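Local structure of Glyco_hydro_cc domain-containing protein (Cryptococcus neoformans, 6UBC) at residues N240-A245 and D295-P300; Y268-E273 and I338-I343; H315-E320 and V351-D356; T369-V374 and N390-D395. The protein binds oligosaccharides, probably fragments of beta-1,3-glucan, as a member of subgroup VII of glycoside hydrolase family GH128. One frame throughout, in Å; residues are numbered along the deposited sequence.

Interaction 1: N240-A245 and D295-P300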
# COMPACT_ATOMS: atom_id res chain seq x y z
N ASN A 240 -6.32 -1.57 8.54
CA ASN A 240 -5.50 -2.42 9.42
C ASN A 240 -4.46 -3.14 8.57
O ASN A 240 -4.59 -3.26 7.32
CB ASN A 240 -6.35 -3.42 10.21
CG ASN A 240 -7.38 -2.77 11.11
OD1 ASN A 240 -8.44 -2.40 10.64
ND2 ASN A 240 -7.07 -2.58 12.40
N MET A 241 -3.41 -3.62 9.21
CA MET A 241 -2.33 -4.29 8.46
C MET A 241 -1.62 -5.32 9.32
O MET A 241 -1.51 -5.12 10.54
CB MET A 241 -1.29 -3.26 8.00
CG MET A 241 -0.11 -3.85 7.31
SD MET A 241 0.70 -2.62 6.25
CE MET A 241 2.08 -3.61 5.66
N LEU A 242 -1.24 -6.43 8.69
CA LEU A 242 -0.26 -7.39 9.27
C LEU A 242 1.04 -7.28 8.49
O LEU A 242 1.12 -7.79 7.35
CB LEU A 242 -0.81 -8.81 9.31
CG LEU A 242 0.14 -9.82 9.94
CD1 LEU A 242 0.61 -9.37 11.32
CD2 LEU A 242 -0.46 -11.22 9.99
N TRP A 243 2.04 -6.63 9.09
CA TRP A 243 3.30 -6.29 8.38
C TRP A 243 4.10 -7.56 8.04
O TRP A 243 4.60 -7.71 6.88
CB TRP A 243 4.11 -5.34 9.27
CG TRP A 243 5.38 -4.80 8.69
CD1 TRP A 243 5.57 -3.64 8.02
CD2 TRP A 243 6.66 -5.45 8.72
NE1 TRP A 243 6.89 -3.48 7.68
CE2 TRP A 243 7.58 -4.58 8.09
CE3 TRP A 243 7.13 -6.64 9.27
CZ2 TRP A 243 8.93 -4.87 7.99
CZ3 TRP A 243 8.48 -6.92 9.18
CH2 TRP A 243 9.35 -6.05 8.53
N GLY A 244 4.16 -8.47 8.99
CA GLY A 244 5.01 -9.65 8.84
C GLY A 244 4.69 -10.78 9.81
O GLY A 244 3.54 -10.90 10.30
N ALA A 245 5.66 -11.68 9.88
CA ALA A 245 5.55 -13.00 10.52
C ALA A 245 6.00 -12.84 11.98
O ALA A 245 5.84 -13.79 12.74
CB ALA A 245 6.40 -14.01 9.78
N ASP A 295 -3.54 -17.57 5.77
CA ASP A 295 -4.72 -18.43 5.90
C ASP A 295 -5.18 -18.48 7.36
O ASP A 295 -6.38 -18.34 7.58
CB ASP A 295 -4.51 -19.83 5.34
CG ASP A 295 -4.73 -19.85 3.83
OD1 ASP A 295 -5.57 -19.04 3.35
OD2 ASP A 295 -4.04 -20.62 3.18
N SER A 296 -4.26 -18.53 8.31
CA SER A 296 -4.62 -18.73 9.73
C SER A 296 -5.02 -17.45 10.41
O SER A 296 -5.81 -17.52 11.33
CB SER A 296 -3.49 -19.36 10.47
OG SER A 296 -2.43 -18.44 10.67
N THR A 297 -4.48 -16.30 10.02
CA THR A 297 -4.49 -15.05 10.82
C THR A 297 -5.18 -13.88 10.10
O THR A 297 -5.88 -13.16 10.76
CB THR A 297 -3.05 -14.74 11.23
OG1 THR A 297 -2.55 -15.87 11.93
CG2 THR A 297 -2.89 -13.55 12.15
N ILE A 298 -5.03 -13.76 8.77
CA ILE A 298 -5.69 -12.71 7.95
C ILE A 298 -7.04 -13.22 7.43
O ILE A 298 -8.10 -12.56 7.70
CB ILE A 298 -4.74 -12.27 6.82
CG1 ILE A 298 -3.56 -11.46 7.37
CG2 ILE A 298 -5.53 -11.45 5.82
CD1 ILE A 298 -2.46 -11.20 6.33
N ALA A 299 -7.04 -14.33 6.71
CA ALA A 299 -8.25 -14.89 6.03
C ALA A 299 -9.48 -15.00 6.94
O ALA A 299 -10.59 -14.71 6.48
CB ALA A 299 -7.93 -16.20 5.41
N PRO A 300 -9.39 -15.42 8.23
CA PRO A 300 -10.61 -15.55 9.04
C PRO A 300 -11.48 -14.29 9.07
O PRO A 300 -12.70 -14.40 9.24
CB PRO A 300 -10.05 -15.91 10.42
CG PRO A 300 -8.75 -16.63 10.14
CD PRO A 300 -8.19 -15.82 8.98
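L242 packs against T297 and I298 of helix 287-298. The contact across the two segments is apolar and rests mainly on the CD2 branch of L242. CG of L242 lies anti to its backbone N (chi1 -179°), which sends the side chain out to the helix. Its CD2 methyl is 4.0 Å from T297 CG2, the two side chains meeting at about a right angle. The same CD2 is 4.1 Å from I298 CG1. CD1 of I298 reaches further back along the leucine, 4.2 Å from L242 CB.

In fold terms this is the strand-to-helix layer of a (beta/alpha)8 barrel. L242 directly follows barrel strand 237-241, and helix 287-298 belongs to the outer layer. L256 and F259 of helix 250-260 also touch L242, and F259 touches T297. I298 rests on I269 of the next strand, 268-270.

Polar contacts stay within the segment or lead to other parts of the chain. S296 OG and T297 OG1 are hydrogen-bonded at 2.9 Å, in a rotation where the T297 methyl faces the leucine. The D295 carboxylate takes two backbone N-H groups, from S333 and T334. A wider pi-type turn runs through 295-298.

Interaction 2: Y268-E273 and I338-I343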
# COMPACT_ATOMS: atom_id res chain seq x y z
N TYR A 268 -10.76 -3.07 6.27
CA TYR A 268 -9.69 -3.40 5.29
C TYR A 268 -8.47 -3.98 6.01
O TYR A 268 -8.06 -3.45 7.06
CB TYR A 268 -9.21 -2.12 4.59
CG TYR A 268 -10.32 -1.31 3.97
CD1 TYR A 268 -10.80 -1.59 2.70
CD2 TYR A 268 -11.00 -0.35 4.70
CE1 TYR A 268 -11.86 -0.89 2.15
CE2 TYR A 268 -12.04 0.38 4.15
CZ TYR A 268 -12.49 0.10 2.87
OH TYR A 268 -13.57 0.81 2.37
N ILE A 269 -7.84 -5.00 5.41
CA ILE A 269 -6.58 -5.56 5.94
C ILE A 269 -5.56 -5.58 4.82
O ILE A 269 -5.85 -6.26 3.79
CB ILE A 269 -6.78 -6.95 6.49
CG1 ILE A 269 -7.77 -6.98 7.65
CG2 ILE A 269 -5.44 -7.48 6.93
CD1 ILE A 269 -8.34 -8.35 7.91
N ILE A 270 -4.48 -4.83 4.97
CA ILE A 270 -3.30 -4.97 4.07
C ILE A 270 -2.40 -6.10 4.57
O ILE A 270 -2.06 -6.17 5.77
CB ILE A 270 -2.57 -3.64 3.96
CG1 ILE A 270 -3.49 -2.60 3.33
CG2 ILE A 270 -1.21 -3.85 3.24
CD1 ILE A 270 -2.89 -1.19 3.35
N GLY A 271 -1.97 -6.97 3.66
CA GLY A 271 -1.05 -8.08 3.90
C GLY A 271 0.40 -7.63 3.97
O GLY A 271 0.72 -6.41 3.94
N PHE A 272 1.28 -8.61 4.00
CA PHE A 272 2.67 -8.42 4.43
C PHE A 272 3.38 -7.40 3.55
O PHE A 272 3.21 -7.37 2.32
CB PHE A 272 3.43 -9.74 4.41
CG PHE A 272 2.61 -10.87 4.97
CD1 PHE A 272 2.20 -10.85 6.27
CD2 PHE A 272 2.21 -11.93 4.17
CE1 PHE A 272 1.44 -11.89 6.80
CE2 PHE A 272 1.48 -12.99 4.69
CZ PHE A 272 1.10 -12.97 6.02
N GLU A 273 4.22 -6.63 4.23
CA GLU A 273 5.08 -5.64 3.58
C GLU A 273 6.25 -6.33 2.88
O GLU A 273 7.16 -6.76 3.58
CB GLU A 273 5.66 -4.70 4.63
CG GLU A 273 6.52 -3.61 4.04
CD GLU A 273 5.77 -2.41 3.50
OE1 GLU A 273 4.51 -2.33 3.68
OE2 GLU A 273 6.50 -1.55 2.89
N ILE A 338 -8.17 -7.72 -3.30
CA ILE A 338 -7.47 -6.55 -3.90
C ILE A 338 -5.97 -6.84 -3.99
O ILE A 338 -5.39 -7.22 -2.99
CB ILE A 338 -7.80 -5.26 -3.13
CG1 ILE A 338 -9.29 -4.91 -3.29
CG2 ILE A 338 -6.90 -4.12 -3.57
CD1 ILE A 338 -9.72 -3.79 -2.44
N THR A 339 -5.41 -6.69 -5.19
CA THR A 339 -3.99 -6.94 -5.48
C THR A 339 -3.25 -5.66 -5.04
O THR A 339 -3.63 -4.56 -5.44
CB THR A 339 -3.71 -7.27 -6.94
OG1 THR A 339 -4.60 -8.33 -7.32
CG2 THR A 339 -2.27 -7.71 -7.14
N ASN A 340 -2.23 -5.86 -4.22
CA ASN A 340 -1.45 -4.79 -3.57
C ASN A 340 -0.20 -4.53 -4.38
O ASN A 340 0.64 -5.48 -4.47
CB ASN A 340 -1.06 -5.26 -2.16
CG ASN A 340 -0.35 -4.24 -1.32
OD1 ASN A 340 0.04 -3.19 -1.82
ND2 ASN A 340 -0.15 -4.56 -0.02
N LEU A 341 0.00 -3.30 -4.84
CA LEU A 341 1.24 -2.92 -5.55
C LEU A 341 2.03 -1.90 -4.72
O LEU A 341 1.43 -0.98 -4.09
CB LEU A 341 0.91 -2.28 -6.90
CG LEU A 341 0.70 -3.26 -8.06
CD1 LEU A 341 -0.38 -4.27 -7.76
CD2 LEU A 341 0.40 -2.49 -9.38
N HIS A 342 3.35 -1.98 -4.89
CA HIS A 342 4.33 -0.93 -4.55
C HIS A 342 4.90 -0.51 -5.89
O HIS A 342 5.45 -1.36 -6.62
CB HIS A 342 5.40 -1.51 -3.59
CG HIS A 342 4.89 -1.59 -2.20
ND1 HIS A 342 5.68 -1.98 -1.16
CD2 HIS A 342 3.66 -1.36 -1.72
CE1 HIS A 342 4.93 -2.00 -0.09
NE2 HIS A 342 3.66 -1.63 -0.38
N ILE A 343 4.78 0.78 -6.20
CA ILE A 343 5.29 1.29 -7.49
C ILE A 343 6.44 2.24 -7.21
O ILE A 343 6.21 3.30 -6.60
CB ILE A 343 4.16 1.93 -8.28
CG1 ILE A 343 3.09 0.88 -8.61
CG2 ILE A 343 4.66 2.55 -9.57
CD1 ILE A 343 1.94 1.43 -9.44
O HOH W 1 1.92 -4.32 2.09
O HOH W 2 2.33 -1.49 2.21
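N340 meets I270 through its amide nitrogen: ND2 lies 3.5 Å from I270 CG2. With chi1 at -176° the N340 side chain extends off the strand towards I270. The same ND2 gives a weak hydrogen bond to water 1, 3.0 Å away. That water lies 3.0 Å from G271 O, to which it can donate. The amide has stronger partners: OD1 bonds T369 OG1 and ND2 bonds S310 O, which hold its rotation.

Two residues on, H342 faces E273. OE2 of E273 sits at the edge of the imidazole, 3.4 Å from H342 CE1. The carboxylate and ring planes are 49° apart. A bend in the glutamate chain at chi2 (82°) brings the carboxylate round to the ring. Water 2 links them again, 2.9 Å from H342 NE2 and able to donate to E273 OE1 at 2.8 Å. H342 ND1 is hydrogen-bonded to E274, and NE2 more weakly to T369 OG1. E273 OE2 lies close to E370 OE2, like charge to like.

Strands 268-270 and 339-345 do not pair directly; buried side chains and waters join them. Such polar side chains in the barrel interior, with E273 just past strand 268-270, are consistent with a (beta/alpha)8 glycoside hydrolase pocket.

Interaction 3: H315-E320 and V351-D356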
# COMPACT_ATOMS: atom_id res chain seq x y z
N HIS A 315 9.54 -6.53 -5.76
CA HIS A 315 10.12 -6.79 -7.12
C HIS A 315 9.22 -6.19 -8.21
O HIS A 315 9.61 -6.31 -9.37
CB HIS A 315 10.46 -8.24 -7.34
CG HIS A 315 11.62 -8.72 -6.55
ND1 HIS A 315 11.47 -9.29 -5.29
CD2 HIS A 315 12.96 -8.70 -6.84
CE1 HIS A 315 12.70 -9.61 -4.84
NE2 HIS A 315 13.62 -9.32 -5.79
N GLN A 316 8.07 -5.62 -7.87
CA GLN A 316 7.19 -4.90 -8.83
C GLN A 316 6.88 -5.90 -9.97
O GLN A 316 6.58 -7.08 -9.68
CB GLN A 316 7.88 -3.62 -9.32
CG GLN A 316 8.21 -2.68 -8.17
CD GLN A 316 8.61 -1.31 -8.67
OE1 GLN A 316 7.75 -0.58 -9.21
NE2 GLN A 316 9.92 -1.02 -8.51
N ALA A 317 7.03 -5.50 -11.23
CA ALA A 317 6.58 -6.37 -12.33
C ALA A 317 7.60 -7.48 -12.55
O ALA A 317 7.23 -8.50 -13.18
CB ALA A 317 6.35 -5.50 -13.55
N ALA A 318 8.79 -7.38 -11.97
CA ALA A 318 9.77 -8.48 -12.04
C ALA A 318 9.34 -9.71 -11.19
O ALA A 318 10.02 -10.74 -11.17
CB ALA A 318 11.14 -7.97 -11.65
N GLU A 319 8.25 -9.57 -10.46
CA GLU A 319 7.55 -10.72 -9.83
C GLU A 319 7.27 -11.79 -10.90
O GLU A 319 7.17 -12.96 -10.54
CB GLU A 319 6.26 -10.21 -9.21
CG GLU A 319 5.16 -11.28 -9.11
CD GLU A 319 5.44 -12.47 -8.19
OE1 GLU A 319 6.23 -12.29 -7.20
OE2 GLU A 319 4.81 -13.56 -8.43
N GLU A 320 7.17 -11.42 -12.17
CA GLU A 320 7.07 -12.39 -13.29
C GLU A 320 8.18 -13.46 -13.18
O GLU A 320 7.92 -14.60 -13.49
CB GLU A 320 7.23 -11.73 -14.64
CG GLU A 320 7.09 -12.70 -15.80
CD GLU A 320 6.91 -12.07 -17.18
OE1 GLU A 320 6.78 -10.85 -17.26
OE2 GLU A 320 7.04 -12.81 -18.20
N VAL A 351 5.06 2.86 -14.38
CA VAL A 351 3.83 2.76 -13.58
C VAL A 351 2.89 1.81 -14.33
O VAL A 351 2.31 0.92 -13.73
CB VAL A 351 3.20 4.14 -13.32
CG1 VAL A 351 1.90 3.99 -12.57
CG2 VAL A 351 4.16 5.09 -12.57
N LYS A 352 2.70 2.04 -15.63
CA LYS A 352 1.78 1.23 -16.42
C LYS A 352 2.29 -0.20 -16.50
O LYS A 352 1.47 -1.09 -16.41
CB LYS A 352 1.57 1.84 -17.80
CG LYS A 352 0.75 3.11 -17.80
CD LYS A 352 0.90 3.87 -19.11
CE LYS A 352 -0.16 4.94 -19.28
NZ LYS A 352 0.28 5.90 -20.33
N THR A 353 3.57 -0.42 -16.67
CA THR A 353 4.11 -1.78 -16.65
C THR A 353 3.65 -2.52 -15.39
O THR A 353 3.21 -3.67 -15.46
CB THR A 353 5.63 -1.71 -16.74
OG1 THR A 353 5.96 -1.14 -17.99
CG2 THR A 353 6.28 -3.06 -16.60
N ASP A 354 3.75 -1.89 -14.23
CA ASP A 354 3.37 -2.57 -12.96
C ASP A 354 1.87 -2.89 -12.96
O ASP A 354 1.50 -4.04 -12.62
CB ASP A 354 3.73 -1.74 -11.72
CG ASP A 354 5.21 -1.63 -11.37
OD1 ASP A 354 6.06 -2.37 -11.95
OD2 ASP A 354 5.51 -0.79 -10.48
N ILE A 355 1.04 -1.89 -13.29
CA ILE A 355 -0.44 -2.07 -13.22
C ILE A 355 -0.84 -3.14 -14.23
O ILE A 355 -1.58 -4.09 -13.88
CB ILE A 355 -1.20 -0.77 -13.41
CG1 ILE A 355 -0.85 0.27 -12.36
CG2 ILE A 355 -2.69 -1.11 -13.45
CD1 ILE A 355 -1.39 1.59 -12.73
N ASP A 356 -0.28 -3.06 -15.43
CA ASP A 356 -0.56 -4.08 -16.47
C ASP A 356 -0.20 -5.47 -15.96
O ASP A 356 -1.00 -6.43 -16.15
CB ASP A 356 0.17 -3.79 -17.77
CG ASP A 356 -0.32 -2.60 -18.56
OD1 ASP A 356 -1.36 -2.04 -18.25
OD2 ASP A 356 0.38 -2.24 -19.46
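Q316 and A317 meet D354 where a loop of the (beta/alpha)8 barrel runs alongside helix 348-362. The segment 315-320 follows strand 307-309 and leads through a 3-10 turn into helix 319-322. Helix 348-362 packs outside strand 339-345, and D354 lies between that strand and the loop.

The D354 carboxylate addresses the loop with both oxygens. OD2 approaches the glutamine amide, 2.6 Å from Q316 OE1. The amide and carboxylate planes are 68° apart, so the two flat groups do not lie in a common plane. Nearer the backbone, OD1 accepts a weak, strongly bent hydrogen bond from A317 N (3.4 Å, 124° at the hydrogen). OD1 also lies 3.4 Å from Q316 CB and 3.5 Å from A317 CB. CG of D354 stands beside its own backbone N (chi1 -72°), and the carboxylate swings round towards the loop.

The apolar part is small. A317 CB touches T353 CG2 at 3.9 Å. The T353 hydroxyl bonds D349 O one turn earlier in its own helix.

Second-shell bonds fix the loop side. N344 N donates to Q316 OE1, and Y358 OH bonds Q316 O. K345 makes a long, weak ion pair with D354 OD1.

Two oxygens as close as Q316 OE1 and D354 OD2 suggest a proton between them. The carboxylic acid would be its probable carrier, since an amide oxygen has none to give. Burial and the close amide oxygen would favour the protonated form; the long ion pair with K345 would work weakly against it.

Interaction 4: T369-V374 and N390-D395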
# COMPACT_ATOMS: atom_id res chain seq x y z
N THR A 369 -0.36 0.65 -2.47
CA THR A 369 -0.29 1.01 -1.03
C THR A 369 0.97 1.88 -0.78
O THR A 369 1.01 2.52 0.26
CB THR A 369 -0.34 -0.20 -0.10
OG1 THR A 369 0.80 -1.01 -0.39
CG2 THR A 369 -1.67 -0.95 -0.23
N GLU A 370 1.94 1.89 -1.70
CA GLU A 370 3.14 2.76 -1.59
C GLU A 370 3.52 3.13 -3.00
O GLU A 370 3.67 2.21 -3.83
CB GLU A 370 4.32 2.06 -0.92
CG GLU A 370 4.14 1.72 0.52
CD GLU A 370 5.22 0.92 1.17
OE1 GLU A 370 6.33 0.77 0.57
OE2 GLU A 370 4.96 0.40 2.31
N PHE A 371 3.64 4.40 -3.32
CA PHE A 371 4.38 4.79 -4.54
C PHE A 371 5.42 5.84 -4.22
O PHE A 371 5.27 6.57 -3.25
CB PHE A 371 3.48 5.32 -5.63
CG PHE A 371 2.81 6.64 -5.41
CD1 PHE A 371 3.46 7.82 -5.73
CD2 PHE A 371 1.54 6.71 -4.86
CE1 PHE A 371 2.84 9.04 -5.49
CE2 PHE A 371 0.94 7.92 -4.58
CZ PHE A 371 1.60 9.08 -4.92
N ALA A 372 6.48 5.81 -5.01
CA ALA A 372 7.61 6.75 -4.90
C ALA A 372 8.29 6.93 -6.23
O ALA A 372 8.32 5.99 -7.00
CB ALA A 372 8.56 6.32 -3.83
N CYS A 373 8.89 8.11 -6.44
CA CYS A 373 9.73 8.41 -7.62
C CYS A 373 11.09 7.74 -7.39
O CYS A 373 11.88 8.22 -6.54
CB CYS A 373 9.88 9.90 -7.83
SG CYS A 373 10.56 10.34 -9.45
N VAL A 374 11.38 6.70 -8.14
CA VAL A 374 12.64 5.93 -8.07
C VAL A 374 13.02 5.54 -9.49
O VAL A 374 12.19 4.94 -10.19
CB VAL A 374 12.52 4.68 -7.19
CG1 VAL A 374 13.78 3.87 -7.14
CG2 VAL A 374 12.03 4.98 -5.79
N ASN A 390 7.94 16.66 -8.58
CA ASN A 390 6.63 17.34 -8.71
C ASN A 390 5.89 16.81 -9.94
O ASN A 390 4.69 16.51 -9.85
CB ASN A 390 6.77 18.85 -8.77
CG ASN A 390 7.23 19.47 -7.49
OD1 ASN A 390 7.08 18.90 -6.39
ND2 ASN A 390 7.82 20.64 -7.62
N THR A 391 6.58 16.71 -11.07
CA THR A 391 5.99 16.23 -12.35
C THR A 391 5.48 14.80 -12.18
O THR A 391 4.31 14.49 -12.59
CB THR A 391 6.97 16.32 -13.51
OG1 THR A 391 7.36 17.68 -13.61
CG2 THR A 391 6.33 15.78 -14.76
N PHE A 392 6.28 13.98 -11.53
CA PHE A 392 5.93 12.58 -11.23
C PHE A 392 4.67 12.52 -10.39
O PHE A 392 3.82 11.71 -10.72
CB PHE A 392 7.11 11.87 -10.56
CG PHE A 392 6.83 10.43 -10.30
CD1 PHE A 392 7.07 9.49 -11.28
CD2 PHE A 392 6.43 10.00 -9.03
CE1 PHE A 392 6.91 8.14 -11.01
CE2 PHE A 392 6.25 8.67 -8.76
CZ PHE A 392 6.44 7.74 -9.77
N ILE A 393 4.62 13.28 -9.29
CA ILE A 393 3.45 13.21 -8.37
C ILE A 393 2.22 13.64 -9.17
O ILE A 393 1.18 12.98 -9.07
CB ILE A 393 3.68 14.10 -7.12
CG1 ILE A 393 4.75 13.51 -6.17
CG2 ILE A 393 2.37 14.28 -6.41
CD1 ILE A 393 5.34 14.52 -5.19
N ASN A 394 2.32 14.73 -9.92
CA ASN A 394 1.14 15.29 -10.66
C ASN A 394 0.67 14.27 -11.70
O ASN A 394 -0.55 13.93 -11.72
CB ASN A 394 1.50 16.63 -11.28
CG ASN A 394 1.56 17.73 -10.24
OD1 ASN A 394 0.71 17.78 -9.33
ND2 ASN A 394 2.46 18.68 -10.43
N ASP A 395 1.64 13.67 -12.42
CA ASP A 395 1.39 12.68 -13.47
C ASP A 395 0.75 11.43 -12.88
O ASP A 395 -0.19 10.87 -13.49
CB ASP A 395 2.64 12.30 -14.24
CG ASP A 395 3.18 13.34 -15.23
OD1 ASP A 395 2.47 14.30 -15.50
OD2 ASP A 395 4.30 13.16 -15.71
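F392 points from helix 386-402 onto the strand 366-375, and its ring lies against C373. A chi1 of -177° carries the ring out of the helix and over the strand. The side chain begins beneath the cysteine sulfur: CB is 3.9 Å from C373 SG, and CG is 3.8 Å from the same atom. On one flank, CD1 still lies under the sulfur. On the other, CD2 meets C373 CB at 3.7 Å. CE2 reaches the backbone, 3.6 Å from C373 N and close to the carbonyl carbon of A372. It also approaches F371 CD1 at 4.2 Å. The tip of the ring, F392 CZ, ends 3.8 Å from A372 O.

C373 therefore covers one face of the ring twice. Its CA makes a CH-pi contact, 22° off the ring normal, and its SG makes a sulfur-aromatic contact, 4.1 Å from the F392 centroid. This is helix-on-sheet packing of the barrel wall. The axes of 369-374 and 390-395 lie 144° apart, nearer antiparallel than parallel. M348 of helix 348-362 also touches F392.

The sulfur is half of the disulfide C373-C383. It carries no thiol proton, so the sulfur-aromatic contact is not an S-H...pi bond. Dispersion between a polarisable sulfur and the ring probably dominates. The disulfide, which ties C373 to the chain just after the short strand 381-382, probably also limits how far the sulfur can move off the ring face.

From the N terminus, 240-245 opens interaction 1 and 268-273 opens interaction 2. Interaction 1 closes at 295-300, inside the loop of interaction 2, so the two cross. Interaction 3 opens at 315-320, before 338-343 closes interaction 2, and closes at 351-356; these two cross as well. Interaction 4 follows all of them in series, with the shortest loop. Neighbouring strands 237-241 and 268-270 connect interactions 1 and 2. Strand 339-345 leads into helix 348-362, joining interactions 2 and 3. Strand 366-375 then pairs with 339-345, which brings interactions 2 and 4 together. Interactions 1 and 4 lie on opposite sides of the chain's centre, about 28 Å apart between centres.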